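Local coordinates for pleckstrin homology domain-containing family A member 8 (Homo sapiens, PDB 5KDI), which probably transfers simple glycosphingolipids such as glucosylceramide between membranes, holding the lipid in a GLTP-fold domain, at residues P1-I14 and M178-Q192. The protein carries 2 engineered substitutions. Sequence-based numbering, arbitrary orientation.
Sequences PTFFSTMNTSFSDI and MQRDLSLYLPAMEKQ. With 6S8 ((~{Z})-~{N}-[(~{E},2~{S},3~{R})-1-[(2~{R},3~{R},4~{S},5~{R},6~{R})-6-(hydroxymethyl)-3,4,5-tris(oxidanyl)oxan-2-yl]oxy-3-oxidanyl-octadec-4-en-2-yl]octadec-9-enamide), chain C.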
# COMPACT_ATOMS: atom_id res chain seq x y z
N PRO A 1 3.06 20.69 -6.46
CA PRO A 1 3.20 19.30 -6.03
C PRO A 1 1.95 18.77 -5.33
O PRO A 1 1.09 19.54 -4.94
CB PRO A 1 4.32 19.37 -5.01
CG PRO A 1 4.23 20.75 -4.41
CD PRO A 1 3.60 21.64 -5.46
N THR A 2 1.89 17.45 -5.17
CA THR A 2 0.85 16.81 -4.42
C THR A 2 1.48 15.84 -3.41
O THR A 2 2.70 15.58 -3.44
CB THR A 2 -0.16 16.02 -5.26
OG1 THR A 2 0.46 14.79 -5.61
CG2 THR A 2 -0.71 16.80 -6.54
N PHE A 3 0.64 15.29 -2.51
CA PHE A 3 1.10 14.27 -1.62
C PHE A 3 1.95 13.21 -2.34
O PHE A 3 2.96 12.70 -1.79
CB PHE A 3 -0.12 13.56 -0.99
CG PHE A 3 0.18 12.20 -0.37
CD1 PHE A 3 0.78 12.12 0.88
CD2 PHE A 3 -0.04 11.01 -1.06
CE1 PHE A 3 1.12 10.91 1.47
CE2 PHE A 3 0.29 9.77 -0.48
CZ PHE A 3 0.87 9.72 0.79
N PHE A 4 1.51 12.82 -3.56
CA PHE A 4 2.11 11.70 -4.27
C PHE A 4 3.48 11.95 -4.81
O PHE A 4 4.16 10.96 -5.18
CB PHE A 4 1.17 11.25 -5.39
CG PHE A 4 -0.15 10.78 -4.92
CD1 PHE A 4 -0.26 9.55 -4.31
CD2 PHE A 4 -1.27 11.58 -5.03
CE1 PHE A 4 -1.49 9.11 -3.82
CE2 PHE A 4 -2.49 11.15 -4.57
CZ PHE A 4 -2.60 9.92 -3.96
N SER A 5 3.98 13.18 -4.66
CA SER A 5 5.35 13.50 -5.03
C SER A 5 6.17 14.06 -3.90
O SER A 5 7.28 14.55 -4.10
CB SER A 5 5.39 14.40 -6.27
OG SER A 5 4.59 15.56 -6.14
N THR A 6 5.65 13.93 -2.68
CA THR A 6 6.38 14.39 -1.52
C THR A 6 7.54 13.46 -1.23
O THR A 6 7.51 12.26 -1.58
CB THR A 6 5.44 14.58 -0.30
OG1 THR A 6 4.74 13.33 -0.01
CG2 THR A 6 4.48 15.79 -0.55
N MET A 7 8.58 13.94 -0.54
CA MET A 7 9.78 13.11 -0.30
C MET A 7 9.41 11.77 0.41
O MET A 7 8.58 11.75 1.37
CB MET A 7 10.70 13.92 0.62
CG MET A 7 12.06 13.30 0.90
SD MET A 7 12.98 12.63 -0.52
CE MET A 7 14.19 13.92 -0.77
N ASN A 8 10.00 10.68 -0.06
CA ASN A 8 9.84 9.27 0.42
C ASN A 8 8.50 8.67 0.07
O ASN A 8 8.29 7.47 0.32
CB ASN A 8 10.10 9.16 1.95
CG ASN A 8 11.46 9.64 2.34
OD1 ASN A 8 12.49 9.20 1.77
ND2 ASN A 8 11.48 10.62 3.26
N THR A 9 7.57 9.43 -0.52
CA THR A 9 6.25 8.91 -0.75
C THR A 9 6.14 8.02 -1.96
O THR A 9 5.58 6.89 -1.88
CB THR A 9 5.22 10.03 -0.82
OG1 THR A 9 5.21 10.73 0.44
CG2 THR A 9 3.85 9.56 -1.20
N SER A 10 6.64 8.47 -3.10
CA SER A 10 6.31 7.75 -4.32
C SER A 10 7.11 6.46 -4.59
O SER A 10 8.35 6.42 -4.60
CB SER A 10 6.44 8.65 -5.55
OG SER A 10 5.86 7.99 -6.65
N PHE A 11 6.36 5.45 -4.94
CA PHE A 11 6.96 4.25 -5.47
C PHE A 11 7.83 4.47 -6.74
O PHE A 11 8.78 3.76 -7.01
CB PHE A 11 5.88 3.22 -5.77
CG PHE A 11 5.18 2.71 -4.55
CD1 PHE A 11 5.72 1.67 -3.85
CD2 PHE A 11 4.03 3.36 -4.07
CE1 PHE A 11 5.10 1.22 -2.67
CE2 PHE A 11 3.42 2.91 -2.93
CZ PHE A 11 3.97 1.85 -2.22
N SER A 12 7.53 5.55 -7.48
CA SER A 12 8.23 5.94 -8.69
C SER A 12 9.63 6.47 -8.44
O SER A 12 10.39 6.59 -9.41
CB SER A 12 7.39 6.89 -9.51
OG SER A 12 7.22 8.18 -8.96
N ASP A 13 9.97 6.78 -7.19
CA ASP A 13 11.30 7.27 -6.85
C ASP A 13 12.18 6.15 -6.25
O ASP A 13 13.28 6.39 -5.83
CB ASP A 13 11.21 8.48 -5.91
CG ASP A 13 10.78 9.75 -6.60
OD1 ASP A 13 10.96 9.84 -7.80
OD2 ASP A 13 10.19 10.64 -5.89
N ILE A 14 11.65 4.91 -6.27
CA ILE A 14 12.38 3.75 -5.86
C ILE A 14 13.02 3.09 -7.09
O ILE A 14 12.32 2.63 -8.03
CB ILE A 14 11.49 2.73 -5.14
CG1 ILE A 14 10.72 3.35 -3.97
CG2 ILE A 14 12.32 1.55 -4.71
CD1 ILE A 14 9.83 2.37 -3.25
N MET A 178 -2.08 16.15 -9.71
CA MET A 178 -2.59 14.82 -9.30
C MET A 178 -2.45 13.80 -10.43
O MET A 178 -2.00 12.67 -10.21
CB MET A 178 -4.05 14.92 -8.95
CG MET A 178 -4.27 15.48 -7.60
SD MET A 178 -4.19 14.15 -6.41
CE MET A 178 -5.83 13.54 -6.75
N GLN A 179 -2.87 14.19 -11.64
CA GLN A 179 -2.72 13.33 -12.83
C GLN A 179 -1.27 13.01 -13.09
O GLN A 179 -0.96 11.83 -13.33
CB GLN A 179 -3.35 13.94 -14.11
CG GLN A 179 -4.86 14.03 -14.02
CD GLN A 179 -5.53 12.67 -14.11
OE1 GLN A 179 -5.11 11.82 -14.89
NE2 GLN A 179 -6.52 12.44 -13.25
N ARG A 180 -0.39 14.03 -13.07
CA ARG A 180 1.06 13.85 -13.27
C ARG A 180 1.59 12.90 -12.27
O ARG A 180 2.27 11.91 -12.64
CB ARG A 180 1.78 15.21 -13.15
CG ARG A 180 3.30 15.22 -13.16
CD ARG A 180 3.95 16.47 -12.61
NE ARG A 180 3.63 16.62 -11.18
CZ ARG A 180 3.15 17.70 -10.58
NH1 ARG A 180 2.92 18.82 -11.27
NH2 ARG A 180 2.89 17.63 -9.27
N ASP A 181 1.29 13.12 -11.00
CA ASP A 181 1.91 12.33 -9.95
C ASP A 181 1.39 10.91 -9.90
O ASP A 181 2.18 9.95 -9.68
CB ASP A 181 1.74 13.04 -8.61
CG ASP A 181 2.56 14.30 -8.50
OD1 ASP A 181 3.46 14.52 -9.37
OD2 ASP A 181 2.31 15.07 -7.52
N LEU A 182 0.07 10.73 -10.03
CA LEU A 182 -0.52 9.38 -10.07
C LEU A 182 -0.11 8.59 -11.28
O LEU A 182 0.04 7.35 -11.21
CB LEU A 182 -2.04 9.41 -9.94
CG LEU A 182 -2.59 9.74 -8.54
CD1 LEU A 182 -4.10 9.94 -8.58
CD2 LEU A 182 -2.06 8.74 -7.51
N SER A 183 0.14 9.28 -12.40
CA SER A 183 0.61 8.61 -13.62
C SER A 183 2.01 8.03 -13.51
O SER A 183 2.39 7.17 -14.32
CB SER A 183 0.54 9.57 -14.80
OG SER A 183 -0.77 9.83 -15.14
N LEU A 184 2.78 8.46 -12.50
CA LEU A 184 4.05 7.82 -12.14
C LEU A 184 3.87 6.82 -10.96
O LEU A 184 4.40 5.72 -11.01
CB LEU A 184 5.04 8.92 -11.69
CG LEU A 184 5.56 9.79 -12.81
CD1 LEU A 184 6.23 11.01 -12.17
CD2 LEU A 184 6.51 8.96 -13.69
N TYR A 185 3.13 7.26 -9.94
CA TYR A 185 2.95 6.48 -8.70
C TYR A 185 2.36 5.10 -8.96
O TYR A 185 2.86 4.06 -8.51
CB TYR A 185 2.06 7.28 -7.75
CG TYR A 185 1.89 6.76 -6.34
CD1 TYR A 185 2.77 7.12 -5.32
CD2 TYR A 185 0.80 5.99 -6.01
CE1 TYR A 185 2.53 6.72 -4.00
CE2 TYR A 185 0.56 5.62 -4.72
CZ TYR A 185 1.43 5.95 -3.74
OH TYR A 185 1.10 5.57 -2.45
N LEU A 186 1.30 5.07 -9.76
CA LEU A 186 0.57 3.83 -10.00
C LEU A 186 1.32 2.79 -10.83
O LEU A 186 1.43 1.66 -10.40
CB LEU A 186 -0.82 4.12 -10.50
CG LEU A 186 -1.71 4.97 -9.59
CD1 LEU A 186 -2.97 5.36 -10.34
CD2 LEU A 186 -2.05 4.30 -8.25
N PRO A 187 1.91 3.15 -11.99
CA PRO A 187 2.66 2.12 -12.73
C PRO A 187 3.89 1.68 -11.99
O PRO A 187 4.32 0.51 -12.12
CB PRO A 187 2.99 2.77 -14.03
CG PRO A 187 2.83 4.18 -13.84
CD PRO A 187 1.79 4.40 -12.77
N ALA A 188 4.50 2.57 -11.21
CA ALA A 188 5.68 2.16 -10.41
C ALA A 188 5.24 1.13 -9.37
O ALA A 188 5.89 0.11 -9.22
CB ALA A 188 6.32 3.37 -9.70
N MET A 189 4.14 1.39 -8.69
CA MET A 189 3.60 0.44 -7.72
C MET A 189 3.27 -0.90 -8.39
O MET A 189 3.61 -1.99 -7.91
CB MET A 189 2.39 0.99 -6.96
CG MET A 189 2.18 0.22 -5.69
SD MET A 189 0.48 0.37 -5.11
CE MET A 189 0.19 2.11 -5.25
N GLU A 190 2.60 -0.81 -9.55
CA GLU A 190 2.21 -2.03 -10.32
C GLU A 190 3.47 -2.87 -10.60
O GLU A 190 3.42 -4.11 -10.52
CB GLU A 190 1.53 -1.64 -11.61
CG GLU A 190 0.94 -2.74 -12.49
CD GLU A 190 0.25 -2.23 -13.80
OE1 GLU A 190 0.31 -1.02 -14.13
OE2 GLU A 190 -0.35 -3.05 -14.54
N LYS A 191 4.55 -2.22 -11.04
CA LYS A 191 5.76 -2.94 -11.39
C LYS A 191 6.29 -3.73 -10.17
O LYS A 191 6.66 -4.91 -10.29
CB LYS A 191 6.83 -1.98 -11.92
CG LYS A 191 8.15 -2.63 -12.21
CD LYS A 191 9.15 -1.59 -12.71
CE LYS A 191 10.42 -2.26 -13.20
NZ LYS A 191 10.37 -2.74 -14.61
N GLN A 192 6.35 -3.06 -9.04
CA GLN A 192 6.84 -3.69 -7.82
C GLN A 192 5.91 -4.79 -7.34
O GLN A 192 6.38 -5.88 -6.95
CB GLN A 192 7.09 -2.64 -6.75
CG GLN A 192 8.20 -1.68 -7.16
CD GLN A 192 8.32 -0.46 -6.32
OE1 GLN A 192 8.06 -0.53 -5.09
NE2 GLN A 192 8.75 0.70 -6.94
C1 6S8 C . -5.58 -9.28 8.01
C2 6S8 C . -6.44 -8.13 7.53
N2 6S8 C . -5.60 -7.18 6.82
C3 6S8 C . -7.10 -7.44 8.75
O3 6S8 C . -7.86 -8.45 9.45
C4 6S8 C . -7.98 -6.33 8.29
C5 6S8 C . -7.76 -5.07 8.67
C6 6S8 C . -8.59 -3.87 8.29
C7 6S8 C . -9.72 -4.07 7.32
C8 6S8 C . -10.61 -2.89 7.57
C9 6S8 C . -11.29 -2.58 6.29
C10 6S8 C . -10.34 -1.82 5.39
C11 6S8 C . -10.87 -0.40 5.12
C12 6S8 C . -10.30 0.08 3.79
C13 6S8 C . -9.62 1.44 3.81
C14 6S8 C . -10.56 2.64 3.83
C15 6S8 C . -9.96 3.83 3.06
C16 6S8 C . -9.97 5.19 3.73
C17 6S8 C . -10.63 6.38 3.00
C18 6S8 C . -9.96 6.85 1.72
C1A 6S8 C . -3.34 -9.64 8.82
O1A 6S8 C . -4.52 -8.85 8.85
C2A 6S8 C . -2.17 -8.81 9.26
O2A 6S8 C . -2.01 -7.72 8.33
C3A 6S8 C . -0.91 -9.66 9.43
O3A 6S8 C . 0.12 -8.86 9.98
C4A 6S8 C . -1.22 -10.85 10.30
O4A 6S8 C . -1.34 -10.47 11.67
O5A 6S8 C . -4.08 -13.30 10.28
C5M 6S8 C . -2.44 -11.58 9.78
C6A 6S8 C . -2.79 -12.76 10.66
O6A 6S8 C . -3.55 -10.68 9.75
CAA 6S8 C . -5.84 -6.79 5.58
OAA 6S8 C . -6.73 -7.24 4.86
CAB 6S8 C . -4.88 -5.76 5.07
CAC 6S8 C . -5.64 -4.49 5.57
CAD 6S8 C . -5.82 -3.56 4.45
CAE 6S8 C . -5.07 -2.32 4.83
CAF 6S8 C . -5.26 -1.37 3.65
CAG 6S8 C . -3.91 -0.76 3.23
CAH 6S8 C . -4.08 0.72 2.84
CAI 6S8 C . -4.88 0.75 1.57
CAJ 6S8 C . -5.82 1.66 1.30
CAK 6S8 C . -6.18 2.81 2.19
CAL 6S8 C . -6.81 3.76 1.16
CAM 6S8 C . -6.83 5.22 1.59
CAN 6S8 C . -5.44 5.70 1.86
CAO 6S8 C . -5.36 7.19 1.59
CAP 6S8 C . -4.90 7.50 0.19
CAQ 6S8 C . -3.78 8.49 0.19
CAR 6S8 C . -2.89 8.12 -0.94
O HOH W 1 4.52 10.57 -8.04
O HOH W 2 3.09 6.13 -0.73
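Asp181 OD2 is gripped by two hydroxyls of segment 1-14 and by its own neighbour on the helix. Thr2 OG1 donates to Asp181 OD2 at 2.7 Å, meeting the anti lone pair of that oxygen. Ser5 OG donates to Asp181 OD2 at the same 2.7 Å, but from above the carboxylate plane. Arg180 closes the cluster side-on, with NE to Asp181 OD1 and NH2 to OD2 in a salt bridge. These partners should favour a charged carboxylate and restrict its rotation. Thr2 OG1 also accepts from Phe4 N at 3.0 Å, forming an ST turn that leads into the 3-10 segment 3-4.

With CG anti to the backbone N (chi1 -172°), the Tyr185 ring reaches across to segment 1-14 and is wedged between two phenylalanines in T-shaped pairs. Phe4 points its CD1 edge at one face of Tyr185, with centroids 5.0 Å apart. Phe11 brings the CD2 edge to the opposite face, with planes at 72°. The phenylalanine faces are used too: Leu182 CD2 sits 3.5 Å from the Phe4 ring centroid, almost on the normal, and Met189 CG covers the centre of the Phe11 ring. Met178 SD adds a Met-aromatic contact at the Phe4 edge.

Two waters join the segments. One links Phe4 O, Ser10 OG and Asp181 O; the other links Thr9 O and Tyr185 OH. Gln192 NE2 makes a weak bond to Phe11 O, while Gln192 OE1 is buried without a partner.

Leu111 of helix 93-115 touches Phe4 and Tyr185. The end of a lipid chain, CAR of 6S8, lies 3.4 Å from Phe4 CE1 and also meets Phe3. Segment 1-14 thus packs along helix 172-202 and helps line the hydrophobic lipid-chain pocket of the all-helical GLTP fold.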